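Local coordinates for protein activated BY transcription factor SSRB (Salmonella enterica, PDB 2WNW) that is of unknown function but belongs to glycosyl hydrolase family 30, pairing a TIM-barrel domain with a beta-sandwich domain, at residues I278-L281 and A282-P286; R308-H311 and T312-D316; G319-K322 and S323-G327. All coordinates share one frame; numbering follows the deposited sequence.

Interaction 1: I278-L281 and A282-P286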
ATOM      1  N   ILE A 278      -3.925  -1.734  -8.884  1.00 16.14           N
ATOM      2  CA  ILE A 278      -2.908  -2.625  -9.431  1.00 16.27           C
ATOM      3  C   ILE A 278      -2.831  -3.836  -8.504  1.00 16.05           C
ATOM      4  O   ILE A 278      -2.857  -4.982  -8.952  1.00 15.85           O
ATOM      5  CB  ILE A 278      -1.515  -1.970  -9.455  1.00 17.28           C
ATOM      6  CG1 ILE A 278      -1.535  -0.699 -10.303  1.00 18.29           C
ATOM      7  CG2 ILE A 278      -0.494  -2.954 -10.030  1.00 18.52           C
ATOM      8  CD1 ILE A 278      -0.220   0.046 -10.272  1.00 19.92           C
ATOM      9  N   GLN A 279      -2.752  -3.566  -7.203  1.00 16.61           N
ATOM     10  CA  GLN A 279      -2.659  -4.626  -6.202  1.00 17.93           C
ATOM     11  C   GLN A 279      -3.840  -5.593  -6.219  1.00 17.23           C
ATOM     12  O   GLN A 279      -3.654  -6.806  -6.105  1.00 17.46           O
ATOM     13  CB  GLN A 279      -2.508  -4.023  -4.805  1.00 22.49           C
ATOM     14  CG  GLN A 279      -2.257  -5.064  -3.732  1.00 28.42           C
ATOM     15  CD  GLN A 279      -1.486  -4.504  -2.563  1.00 34.87           C
ATOM     16  OE1 GLN A 279      -1.987  -3.657  -1.822  1.00 38.45           O
ATOM     17  NE2 GLN A 279      -0.250  -4.964  -2.397  1.00 38.47           N
ATOM     18  N   TYR A 280      -5.050  -5.062  -6.364  1.00 15.63           N
ATOM     19  CA  TYR A 280      -6.239  -5.909  -6.402  1.00 17.46           C
ATOM     20  C   TYR A 280      -6.159  -6.869  -7.591  1.00 16.11           C
ATOM     21  O   TYR A 280      -6.434  -8.059  -7.458  1.00 16.08           O
ATOM     22  CB  TYR A 280      -7.509  -5.058  -6.525  1.00 17.32           C
ATOM     23  CG  TYR A 280      -8.795  -5.857  -6.415  1.00 18.27           C
ATOM     24  CD1 TYR A 280      -9.193  -6.416  -5.200  1.00 19.74           C
ATOM     25  CD2 TYR A 280      -9.612  -6.055  -7.527  1.00 20.93           C
ATOM     26  CE1 TYR A 280     -10.373  -7.151  -5.093  1.00 22.45           C
ATOM     27  CE2 TYR A 280     -10.794  -6.790  -7.433  1.00 22.58           C
ATOM     28  CZ  TYR A 280     -11.169  -7.334  -6.215  1.00 22.93           C
ATOM     29  OH  TYR A 280     -12.337  -8.058  -6.117  1.00 25.70           O
ATOM     30  N   LEU A 281      -5.792  -6.347  -8.757  1.00 17.19           N
ATOM     31  CA  LEU A 281      -5.689  -7.191  -9.944  1.00 16.72           C
ATOM     32  C   LEU A 281      -4.532  -8.176  -9.830  1.00 17.14           C
ATOM     33  O   LEU A 281      -4.585  -9.279 -10.381  1.00 17.64           O
ATOM     34  CB  LEU A 281      -5.518  -6.337 -11.207  1.00 16.16           C
ATOM     35  CG  LEU A 281      -6.715  -5.481 -11.644  1.00 17.24           C
ATOM     36  CD1 LEU A 281      -6.438  -4.931 -13.040  1.00 15.73           C
ATOM     37  CD2 LEU A 281      -7.994  -6.314 -11.661  1.00 17.05           C
ATOM     38  N   ALA A 282      -3.482  -7.779  -9.120  1.00 17.33           N
ATOM     39  CA  ALA A 282      -2.328  -8.651  -8.943  1.00 18.71           C
ATOM     40  C   ALA A 282      -2.742  -9.866  -8.115  1.00 20.55           C
ATOM     41  O   ALA A 282      -2.212 -10.961  -8.293  1.00 21.65           O
ATOM     42  CB  ALA A 282      -1.201  -7.899  -8.244  1.00 19.12           C
ATOM     43  N   GLN A 283      -3.698  -9.669  -7.215  1.00 20.72           N
ATOM     44  CA  GLN A 283      -4.171 -10.757  -6.367  1.00 23.41           C
ATOM     45  C   GLN A 283      -5.251 -11.586  -7.066  1.00 24.16           C
ATOM     46  O   GLN A 283      -5.318 -12.801  -6.886  1.00 23.95           O
ATOM     47  CB  GLN A 283      -4.698 -10.188  -5.044  1.00 25.49           C
ATOM     48  CG  GLN A 283      -3.670  -9.324  -4.314  1.00 31.35           C
ATOM     49  CD  GLN A 283      -4.242  -8.590  -3.110  1.00 36.40           C
ATOM     50  OE1 GLN A 283      -5.332  -8.015  -3.176  1.00 38.53           O
ATOM     51  NE2 GLN A 283      -3.497  -8.589  -2.009  1.00 39.06           N
ATOM     52  N   CYS A 284      -6.081 -10.927  -7.873  1.00 24.63           N
ATOM     53  CA  CYS A 284      -7.159 -11.601  -8.594  1.00 26.01           C
ATOM     54  C   CYS A 284      -6.712 -12.269  -9.896  1.00 25.51           C
ATOM     55  O   CYS A 284      -7.268 -13.293 -10.296  1.00 25.31           O
ATOM     56  CB  CYS A 284      -8.287 -10.610  -8.897  1.00 27.97           C
ATOM     57  SG  CYS A 284      -9.181 -10.044  -7.428  1.00 36.30           S
ATOM     58  N   LEU A 285      -5.715 -11.688 -10.552  1.00 24.19           N
ATOM     59  CA  LEU A 285      -5.194 -12.226 -11.807  1.00 23.80           C
ATOM     60  C   LEU A 285      -3.691 -12.445 -11.679  1.00 23.86           C
ATOM     61  O   LEU A 285      -2.896 -11.835 -12.400  1.00 23.18           O
ATOM     62  CB  LEU A 285      -5.476 -11.247 -12.946  1.00 23.97           C
ATOM     63  CG  LEU A 285      -6.952 -10.929 -13.192  1.00 24.76           C
ATOM     64  CD1 LEU A 285      -7.070  -9.777 -14.182  1.00 26.99           C
ATOM     65  CD2 LEU A 285      -7.661 -12.170 -13.718  1.00 25.14           C
ATOM     66  N   PRO A 286      -3.281 -13.334 -10.763  1.00 24.14           N
ATOM     67  CA  PRO A 286      -1.861 -13.618 -10.548  1.00 24.65           C
ATOM     68  C   PRO A 286      -1.076 -14.056 -11.775  1.00 24.96           C
ATOM     69  O   PRO A 286       0.133 -13.844 -11.839  1.00 26.43           O
ATOM     70  CB  PRO A 286      -1.885 -14.692  -9.460  1.00 24.50           C
ATOM     71  CG  PRO A 286      -3.172 -15.396  -9.714  1.00 24.68           C
ATOM     72  CD  PRO A 286      -4.119 -14.251  -9.973  1.00 25.55           C
TER
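The closing turns of helix 275-284, the helical arm of a beta-alpha-beta unit in the TIM barrel, bring Y280 against C284 one turn further on. This is a Cys sulfur-aromatic contact. SG of C284 lies 3.7 Å from the centroid of the Y280 ring, and the line joining them is 18° off the ring normal, so the sulfur sits over the face, displaced toward the rim. Its nearest ring atoms are on the hydroxyl half: C284 SG is 3.6 Å from Y280 CZ. The two first torsions account for the meeting. CG of Y280 lies opposite the backbone N (chi1 -174°), whereas SG of C284 lies opposite its own carbonyl carbon and beside N. The backbone below is helical: C284 N donates to Y280 O at 2.9 Å, and A282 N and Q283 N donate to the carbonyls of I278 and Q279.

Q279 and Q283 cross at a slant, their amide planes nearly parallel, and they meet through carbon: CG of Q279 is 4.1 Å from CD of Q283. The second subunit covers this flank, where H40 of that subunit brings its ring against Y280 and Q279 of that subunit packs on both glutamines. On the inner flank L281 packs on L245 and A249 of helix 245-252 and on L290 of strand 289-294.

At L285 the backbone departs from the helix, yet its amide still reaches back into the last turn. L285 N donates to L281 O at 2.7 Å, with an N-H...O angle of 151°. The leucine side chains touch more loosely, L281 CD2 lying 4.4 Å from L285 CD1.

Interaction 2: R308-H311 and T312-D316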
ATOM      1  N   ARG A 308      10.128  18.281  -8.802  1.00 17.03           N
ATOM      2  CA  ARG A 308       8.777  17.734  -8.925  1.00 16.24           C
ATOM      3  C   ARG A 308       8.751  16.564  -9.904  1.00 15.73           C
ATOM      4  O   ARG A 308       8.051  15.579  -9.681  1.00 15.05           O
ATOM      5  CB  ARG A 308       7.782  18.795  -9.414  1.00 16.82           C
ATOM      6  CG  ARG A 308       7.433  19.891  -8.404  1.00 17.19           C
ATOM      7  CD  ARG A 308       6.091  20.521  -8.767  1.00 18.61           C
ATOM      8  NE  ARG A 308       6.065  20.986 -10.152  1.00 18.75           N
ATOM      9  CZ  ARG A 308       6.618  22.120 -10.564  1.00 19.37           C
ATOM     10  NH1 ARG A 308       7.231  22.904  -9.694  1.00 19.29           N
ATOM     11  NH2 ARG A 308       6.572  22.473 -11.840  1.00 21.16           N
ATOM     12  N   HIS A 309       9.501  16.686 -10.995  1.00 14.35           N
ATOM     13  CA  HIS A 309       9.556  15.629 -12.003  1.00 15.25           C
ATOM     14  C   HIS A 309      10.251  14.400 -11.429  1.00 14.85           C
ATOM     15  O   HIS A 309       9.859  13.262 -11.696  1.00 14.21           O
ATOM     16  CB  HIS A 309      10.284  16.139 -13.246  1.00 14.67           C
ATOM     17  CG  HIS A 309       9.586  17.281 -13.921  1.00 15.68           C
ATOM     18  ND1 HIS A 309      10.114  17.939 -15.011  1.00 16.77           N
ATOM     19  CD2 HIS A 309       8.405  17.888 -13.651  1.00 14.06           C
ATOM     20  CE1 HIS A 309       9.290  18.903 -15.382  1.00 17.67           C
ATOM     21  NE2 HIS A 309       8.246  18.894 -14.574  1.00 16.64           N
ATOM     22  N   TRP A 310      11.286  14.650 -10.636  1.00 14.27           N
ATOM     23  CA  TRP A 310      12.053  13.608  -9.964  1.00 14.38           C
ATOM     24  C   TRP A 310      11.081  12.823  -9.089  1.00 14.68           C
ATOM     25  O   TRP A 310      11.028  11.590  -9.137  1.00 14.94           O
ATOM     26  CB  TRP A 310      13.151  14.292  -9.132  1.00 13.37           C
ATOM     27  CG  TRP A 310      13.835  13.483  -8.063  1.00 15.15           C
ATOM     28  CD1 TRP A 310      13.562  13.505  -6.721  1.00 14.55           C
ATOM     29  CD2 TRP A 310      14.989  12.644  -8.221  1.00 16.25           C
ATOM     30  NE1 TRP A 310      14.481  12.746  -6.037  1.00 15.21           N
ATOM     31  CE2 TRP A 310      15.367  12.205  -6.932  1.00 16.61           C
ATOM     32  CE3 TRP A 310      15.743  12.223  -9.327  1.00 17.26           C
ATOM     33  CZ2 TRP A 310      16.470  11.364  -6.715  1.00 17.67           C
ATOM     34  CZ3 TRP A 310      16.843  11.386  -9.112  1.00 18.14           C
ATOM     35  CH2 TRP A 310      17.193  10.968  -7.814  1.00 17.76           C
ATOM     36  N   HIS A 311      10.287  13.550  -8.310  1.00 14.86           N
ATOM     37  CA  HIS A 311       9.298  12.929  -7.438  1.00 14.93           C
ATOM     38  C   HIS A 311       8.257  12.124  -8.208  1.00 14.25           C
ATOM     39  O   HIS A 311       7.947  10.997  -7.843  1.00 14.56           O
ATOM     40  CB  HIS A 311       8.555  13.983  -6.618  1.00 15.55           C
ATOM     41  CG  HIS A 311       7.370  13.436  -5.887  1.00 16.89           C
ATOM     42  ND1 HIS A 311       7.486  12.679  -4.740  1.00 17.00           N
ATOM     43  CD2 HIS A 311       6.047  13.480  -6.176  1.00 17.96           C
ATOM     44  CE1 HIS A 311       6.286  12.278  -4.357  1.00 19.83           C
ATOM     45  NE2 HIS A 311       5.396  12.750  -5.211  1.00 18.09           N
ATOM     46  N   THR A 312       7.699  12.716  -9.260  1.00 14.31           N
ATOM     47  CA  THR A 312       6.671  12.029 -10.037  1.00 13.55           C
ATOM     48  C   THR A 312       7.127  10.661 -10.534  1.00 14.47           C
ATOM     49  O   THR A 312       6.407   9.675 -10.379  1.00 13.27           O
ATOM     50  CB  THR A 312       6.210  12.900 -11.230  1.00 15.25           C
ATOM     51  OG1 THR A 312       5.591  14.092 -10.725  1.00 15.20           O
ATOM     52  CG2 THR A 312       5.214  12.150 -12.105  1.00 15.26           C
ATOM     53  N   TYR A 313       8.322  10.595 -11.114  1.00 12.96           N
ATOM     54  CA  TYR A 313       8.832   9.327 -11.621  1.00 14.60           C
ATOM     55  C   TYR A 313       9.094   8.312 -10.513  1.00 15.22           C
ATOM     56  O   TYR A 313       8.618   7.176 -10.580  1.00 15.62           O
ATOM     57  CB  TYR A 313      10.124   9.539 -12.426  1.00 14.85           C
ATOM     58  CG  TYR A 313       9.894   9.832 -13.895  1.00 14.93           C
ATOM     59  CD1 TYR A 313       9.586  11.120 -14.337  1.00 13.79           C
ATOM     60  CD2 TYR A 313       9.948   8.805 -14.841  1.00 14.87           C
ATOM     61  CE1 TYR A 313       9.334  11.377 -15.692  1.00 14.54           C
ATOM     62  CE2 TYR A 313       9.695   9.047 -16.190  1.00 16.39           C
ATOM     63  CZ  TYR A 313       9.390  10.332 -16.609  1.00 15.58           C
ATOM     64  OH  TYR A 313       9.134  10.558 -17.940  1.00 15.41           O
ATOM     65  N   LEU A 314       9.849   8.714  -9.494  1.00 13.55           N
ATOM     66  CA  LEU A 314      10.169   7.798  -8.402  1.00 13.84           C
ATOM     67  C   LEU A 314       8.943   7.334  -7.624  1.00 13.41           C
ATOM     68  O   LEU A 314       8.805   6.150  -7.325  1.00 13.63           O
ATOM     69  CB  LEU A 314      11.177   8.441  -7.444  1.00 13.93           C
ATOM     70  CG  LEU A 314      12.602   8.583  -7.985  1.00 17.59           C
ATOM     71  CD1 LEU A 314      13.433   9.418  -7.018  1.00 17.00           C
ATOM     72  CD2 LEU A 314      13.225   7.199  -8.177  1.00 17.47           C
ATOM     73  N   HIS A 315       8.054   8.268  -7.301  1.00 12.90           N
ATOM     74  CA  HIS A 315       6.850   7.943  -6.546  1.00 13.90           C
ATOM     75  C   HIS A 315       5.963   6.942  -7.278  1.00 12.75           C
ATOM     76  O   HIS A 315       5.485   5.977  -6.679  1.00 12.02           O
ATOM     77  CB  HIS A 315       6.052   9.219  -6.251  1.00 14.09           C
ATOM     78  CG  HIS A 315       4.780   8.978  -5.497  1.00 14.04           C
ATOM     79  ND1 HIS A 315       4.759   8.625  -4.164  1.00 14.55           N
ATOM     80  CD2 HIS A 315       3.485   9.026  -5.893  1.00 14.58           C
ATOM     81  CE1 HIS A 315       3.507   8.464  -3.773  1.00 17.74           C
ATOM     82  NE2 HIS A 315       2.714   8.702  -4.803  1.00 15.82           N
ATOM     83  N   ASP A 316       5.740   7.154  -8.571  1.00 12.44           N
ATOM     84  CA  ASP A 316       4.888   6.234  -9.310  1.00 13.55           C
ATOM     85  C   ASP A 316       5.550   4.878  -9.520  1.00 14.51           C
ATOM     86  O   ASP A 316       4.903   3.838  -9.385  1.00 14.70           O
ATOM     87  CB  ASP A 316       4.478   6.833 -10.659  1.00 13.74           C
ATOM     88  CG  ASP A 316       3.265   6.137 -11.244  1.00 15.17           C
ATOM     89  OD1 ASP A 316       3.423   5.294 -12.155  1.00 16.36           O
ATOM     90  OD2 ASP A 316       2.150   6.420 -10.766  1.00 15.38           O
TER
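Two side-chain pairs spaced four residues apart, W310 with L314 and H311 with H315, carry this contact inside helix 305-322. Both are CH-pi contacts over a ring face. In the first, the methyl CD1 of L314 sits 3.6 Å from the centroid of the five-membered ring of W310, 22° off its normal. The nearest indole atom is CE2 on the ring-fusion bond, L314 CD1 lying 3.4 Å from W310 CE2. In the second, CB of H315 lies over the H311 ring, 3.9 Å from its centroid.

The imidazoles themselves barely stack. With CG opposite the backbone N in both H311 and H315, the side chains lie side by side and point the same way. Their planes are 19° apart, but the centroids of the H311 and H315 rings are 5.0 Å from each other, and the rings are slid so far that overlap is slight.

Hydrogen bonding within the contact is mainly that of a regular alpha helix. T312 N, Y313 N, L314 N and H315 N donate to the carbonyls of R308, H309, W310 and H311, and Y313 N to H309 O is nearly straight at 170°. The polar ends of the side chains find partners elsewhere: W310 NE1 donates to S435 O, H311 ND1 is bonded to Y410 OH, and H315 is held at both ring nitrogens, by E394 and D273. R308 forms salt bridges with D302 and E300 and with a bound phosphate ion.

The helix links strand 289-294 to strand 327-330 of the barrel. W310 and L314 face A437 of strand 437-442, while Y313 turns to helix 365-374, touching S366 and I370, and reaches D330 through OH.

Interaction 3: G319-K322 and S323-G327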
ATOM      1  N   GLY A 319       5.560   2.862  -6.152  1.00 13.89           N
ATOM      2  CA  GLY A 319       4.215   2.402  -5.855  1.00 14.79           C
ATOM      3  C   GLY A 319       3.738   1.293  -6.780  1.00 15.47           C
ATOM      4  O   GLY A 319       3.136   0.313  -6.332  1.00 16.04           O
ATOM      5  N   ASN A 320       3.999   1.443  -8.075  1.00 14.47           N
ATOM      6  CA  ASN A 320       3.587   0.442  -9.050  1.00 14.63           C
ATOM      7  C   ASN A 320       4.205  -0.915  -8.742  1.00 15.46           C
ATOM      8  O   ASN A 320       3.501  -1.917  -8.643  1.00 15.64           O
ATOM      9  CB  ASN A 320       3.992   0.872 -10.469  1.00 14.06           C
ATOM     10  CG  ASN A 320       3.130   1.996 -11.009  1.00 13.31           C
ATOM     11  OD1 ASN A 320       3.407   2.552 -12.072  1.00 16.39           O
ATOM     12  ND2 ASN A 320       2.077   2.330 -10.285  1.00 10.88           N
ATOM     13  N   PHE A 321       5.522  -0.950  -8.580  1.00 14.58           N
ATOM     14  CA  PHE A 321       6.187  -2.217  -8.306  1.00 15.73           C
ATOM     15  C   PHE A 321       5.805  -2.831  -6.963  1.00 15.07           C
ATOM     16  O   PHE A 321       5.692  -4.051  -6.851  1.00 15.86           O
ATOM     17  CB  PHE A 321       7.700  -2.048  -8.452  1.00 15.93           C
ATOM     18  CG  PHE A 321       8.145  -1.923  -9.885  1.00 17.74           C
ATOM     19  CD1 PHE A 321       7.962  -2.980 -10.775  1.00 17.82           C
ATOM     20  CD2 PHE A 321       8.708  -0.743 -10.358  1.00 17.42           C
ATOM     21  CE1 PHE A 321       8.333  -2.865 -12.113  1.00 18.04           C
ATOM     22  CE2 PHE A 321       9.084  -0.617 -11.697  1.00 18.87           C
ATOM     23  CZ  PHE A 321       8.895  -1.679 -12.577  1.00 18.88           C
ATOM     24  N   LYS A 322       5.585  -2.003  -5.946  1.00 15.68           N
ATOM     25  CA  LYS A 322       5.178  -2.541  -4.651  1.00 17.26           C
ATOM     26  C   LYS A 322       3.778  -3.133  -4.778  1.00 17.27           C
ATOM     27  O   LYS A 322       3.402  -4.029  -4.024  1.00 18.44           O
ATOM     28  CB  LYS A 322       5.151  -1.445  -3.582  1.00 18.58           C
ATOM     29  CG  LYS A 322       6.518  -0.985  -3.125  1.00 25.15           C
ATOM     30  CD  LYS A 322       6.688  -1.174  -1.622  1.00 29.53           C
ATOM     31  CE  LYS A 322       6.602  -2.631  -1.217  1.00 30.62           C
ATOM     32  NZ  LYS A 322       6.736  -2.819   0.264  1.00 27.04           N
ATOM     33  N   SER A 323       3.015  -2.635  -5.747  1.00 15.71           N
ATOM     34  CA  SER A 323       1.641  -3.085  -5.946  1.00 15.65           C
ATOM     35  C   SER A 323       1.403  -4.213  -6.951  1.00 16.90           C
ATOM     36  O   SER A 323       0.260  -4.617  -7.148  1.00 18.71           O
ATOM     37  CB  SER A 323       0.769  -1.884  -6.313  1.00 16.01           C
ATOM     38  OG  SER A 323       0.880  -0.891  -5.309  1.00 16.65           O
ATOM     39  N   GLY A 324       2.457  -4.707  -7.596  1.00 15.26           N
ATOM     40  CA  GLY A 324       2.285  -5.811  -8.531  1.00 16.46           C
ATOM     41  C   GLY A 324       2.635  -5.577  -9.993  1.00 15.89           C
ATOM     42  O   GLY A 324       2.386  -6.448 -10.829  1.00 15.93           O
ATOM     43  N   CYS A 325       3.219  -4.419 -10.297  1.00 16.18           N
ATOM     44  CA  CYS A 325       3.597  -4.047 -11.665  1.00 16.01           C
ATOM     45  C   CYS A 325       4.639  -4.987 -12.274  1.00 16.26           C
ATOM     46  O   CYS A 325       5.592  -5.382 -11.605  1.00 16.09           O
ATOM     47  CB  CYS A 325       4.135  -2.611 -11.672  1.00 15.63           C
ATOM     48  SG  CYS A 325       4.611  -1.988 -13.294  1.00 18.40           S
ATOM     49  N   SER A 326       4.464  -5.322 -13.549  1.00 16.04           N
ATOM     50  CA  SER A 326       5.376  -6.239 -14.237  1.00 17.50           C
ATOM     51  C   SER A 326       6.464  -5.581 -15.087  1.00 17.24           C
ATOM     52  O   SER A 326       7.320  -6.270 -15.638  1.00 18.45           O
ATOM     53  CB  SER A 326       4.575  -7.197 -15.129  1.00 18.17           C
ATOM     54  OG  SER A 326       3.919  -6.495 -16.175  1.00 19.55           O
ATOM     55  N   GLY A 327       6.433  -4.258 -15.211  1.00 16.23           N
ATOM     56  CA  GLY A 327       7.440  -3.595 -16.021  1.00 16.16           C
ATOM     57  C   GLY A 327       7.211  -2.107 -16.148  1.00 16.17           C
ATOM     58  O   GLY A 327       6.111  -1.620 -15.884  1.00 15.03           O
TER
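C325 lays its thiol over one face of the F321 ring. C325 SG is 4.4 Å from the centroid of the F321 ring and 26° off the normal, a Cys sulfur-aromatic contact. The approach is shared by CB: F321 CD1 lies 3.9 Å from C325 CB. Two torsions bring the groups together, since F321 holds CG beside its backbone N, while SG of C325 is anti to its backbone N. From there the sulfur of C325 accepts a hydrogen bond from G327 N, the N to SG distance being 3.5 Å and the N-H...S angle 161°. CB of C325 also meets the N320 side chain, the two CB atoms being 3.7 Å apart.

The turn that positions C325 is a Schellman motif at the C-terminal end of helix 305-322. G324 takes a positive phi of 118°, and the chain folds back on the last helical turn. C325 N donates to N320 O at 3.0 Å, from above the carbonyl plane, and G324 N makes a weak bond to F321 O. This turn leads from the helix into the last strand of the TIM barrel, 327-330.

S323 faces the preceding turn instead. Its OG, placed beside the backbone N, donates to G319 O at 2.8 Å, with the hydroxyl tilted from the carbonyl plane, while S323 N adds weak bonds to the carbonyls of G319 and N320.

Beyond the turn, F321 meets the rings of F48 and F398, the latter edge-to-face. K322, bent at its second and third torsions, carries NZ to a salt bridge with E395 and a hydrogen bond to S276 OG of the second subunit. NE2 of Q43 donates to both F321 O and C325 O.

In the fold
All three contacts lie in the TIM-barrel domain and follow one another along the chain: interaction 1, then 2, then 3. Interaction 1 closes helix 275-284, ahead of strand 289-294; interactions 2 and 3 share helix 305-322, and interaction 3 ends it ahead of strand 327-330. They thus span two successive beta-alpha-beta crossovers. Centres of 1 and 3 are about 10 Å apart, and these two touch: I278 CG2 packs on S323 O at 3.4 Å. Interactions 2 and 3 are about 15 Å apart between centres, 1 and 2 about 24 Å without touching. The end of helix 305-322 therefore packs against the earlier turns of helix 275-284, while interaction 2 lies nearer the N-terminal end of helix 305-322.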